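Side-chain contact in beta-hydroxyacyl-(Acyl-carrier-protein) dehydratase FabA/FabZ (Xenorhabdus doucetiae, PDB 6QSR), which probably acts as a hotdog-fold dehydratase subunit, removing water from 3-hydroxyacyl-ACP intermediates during the biosynthesis of aryl polyene pigments: residues B[45-49]-B[50-54]. Sequence-based numbering, arbitrary orientation.
Sequences INVSD and NHVHC
Ile45 sets its CB over one face of the His53 imidazole, 3.8 Å from the ring centroid and only 13° off the normal, a CH-pi contact. The branch methyl CG2 leans to one side of the ring, 3.6 Å from His53 ND1, while CG1 passes over the CD2 and NE2 side. With His53 CG anti to its backbone N (chi1 -178°), the ring extends beneath Ile45, and its far nitrogen, NE2, is hydrogen-bonded to Asp128, which should fix its rotation. A classic beta bulge sets both Ile45 and Asn46 opposite His53, which probably helps bring Ile45 over the ring. His53 O accepts two N-H groups, from Ile45 N at 2.8 Å and from Asn46 N at 3.0 Å. The nearly straight return bond from His53 N to Asn46 O completes the Asn46-His53 pair.

Asn46, Ser48, His51 and His53 share one side of the hairpin. Asn46 CB comes to the edge of the His51 ring near its plane, 4.1 Å from NE2. At the type I turn from Ser48 to His51, Ser48 OG rests 3.4 Å from His51 CB and makes a weak hydrogen bond to Asn50 OD1; Asn50 chi1 of 65° swings the amide back toward the serine.

Val47 and Val52 form a non-hydrogen-bonded pair on the other side, their CG2 methyls 4.3 Å apart, and turn into the interior against Trp93 and Trp90 of helix 79-97. The hairpin sits at the margin of the hotdog sheet: strand 43-48 pairs with 51-57, which in turn hydrogen-bonds to strand 126-133, Val52 with Met131 and Cys54 with Ile129, while helix 79-97 packs against the valine side.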
# COMPACT_ATOMS: atom_id res chain seq x y z
N ILE B 45 -3.42 -5.35 18.96
CA ILE B 45 -3.61 -6.55 19.79
C ILE B 45 -2.36 -6.81 20.64
O ILE B 45 -2.46 -7.09 21.83
CB ILE B 45 -3.94 -7.78 18.93
CG1 ILE B 45 -5.19 -7.55 18.06
CG2 ILE B 45 -4.16 -9.02 19.80
CD1 ILE B 45 -6.48 -7.31 18.82
N ASN B 46 -1.18 -6.75 20.02
CA ASN B 46 0.07 -6.99 20.74
C ASN B 46 1.24 -6.32 20.03
O ASN B 46 1.24 -6.19 18.80
CB ASN B 46 0.34 -8.49 20.88
CG ASN B 46 0.93 -8.85 22.22
OD1 ASN B 46 2.11 -8.61 22.48
ND2 ASN B 46 0.11 -9.43 23.10
N VAL B 47 2.21 -5.88 20.83
CA VAL B 47 3.48 -5.37 20.31
C VAL B 47 4.61 -5.83 21.22
O VAL B 47 4.48 -5.81 22.45
CB VAL B 47 3.54 -3.82 20.26
CG1 VAL B 47 4.70 -3.38 19.37
CG2 VAL B 47 2.24 -3.20 19.75
N SER B 48 5.73 -6.21 20.60
CA SER B 48 6.95 -6.54 21.33
C SER B 48 8.15 -6.07 20.52
O SER B 48 7.98 -5.51 19.44
CB SER B 48 7.02 -8.05 21.59
OG SER B 48 7.32 -8.76 20.41
N ASP B 49 9.35 -6.31 21.04
CA ASP B 49 10.58 -5.87 20.37
C ASP B 49 10.79 -6.46 18.97
O ASP B 49 11.54 -5.88 18.19
CB ASP B 49 11.81 -6.16 21.24
CG ASP B 49 11.84 -5.34 22.52
OD1 ASP B 49 12.01 -5.93 23.61
OD2 ASP B 49 11.70 -4.10 22.44
N ASN B 50 10.18 -7.59 18.64
CA ASN B 50 10.34 -8.18 17.30
C ASN B 50 9.03 -8.57 16.58
O ASN B 50 9.08 -9.32 15.60
CB ASN B 50 11.27 -9.39 17.40
CG ASN B 50 10.68 -10.52 18.22
OD1 ASN B 50 9.50 -10.49 18.57
ND2 ASN B 50 11.50 -11.52 18.54
N HIS B 51 7.89 -8.08 17.06
CA HIS B 51 6.57 -8.54 16.61
C HIS B 51 5.49 -7.47 16.80
O HIS B 51 5.52 -6.70 17.77
CB HIS B 51 6.21 -9.85 17.34
CG HIS B 51 4.74 -10.14 17.42
ND1 HIS B 51 4.09 -10.95 16.52
CD2 HIS B 51 3.80 -9.73 18.30
CE1 HIS B 51 2.81 -11.02 16.84
NE2 HIS B 51 2.61 -10.29 17.91
N VAL B 52 4.53 -7.44 15.87
CA VAL B 52 3.32 -6.65 16.05
C VAL B 52 2.11 -7.40 15.50
O VAL B 52 2.19 -8.04 14.44
CB VAL B 52 3.46 -5.22 15.42
CG1 VAL B 52 3.80 -5.28 13.94
CG2 VAL B 52 2.19 -4.40 15.64
N HIS B 53 1.02 -7.35 16.26
CA HIS B 53 -0.27 -7.92 15.88
C HIS B 53 -1.32 -6.81 15.98
O HIS B 53 -1.53 -6.22 17.05
CB HIS B 53 -0.62 -9.06 16.83
CG HIS B 53 -1.92 -9.76 16.52
ND1 HIS B 53 -2.38 -10.81 17.28
CD2 HIS B 53 -2.84 -9.58 15.54
CE1 HIS B 53 -3.53 -11.23 16.80
NE2 HIS B 53 -3.83 -10.51 15.74
N CYS B 54 -1.98 -6.56 14.84
CA CYS B 54 -3.07 -5.61 14.74
C CYS B 54 -4.26 -6.27 14.05
O CYS B 54 -4.11 -7.29 13.37
CB CYS B 54 -2.66 -4.38 13.92
SG CYS B 54 -1.43 -3.33 14.71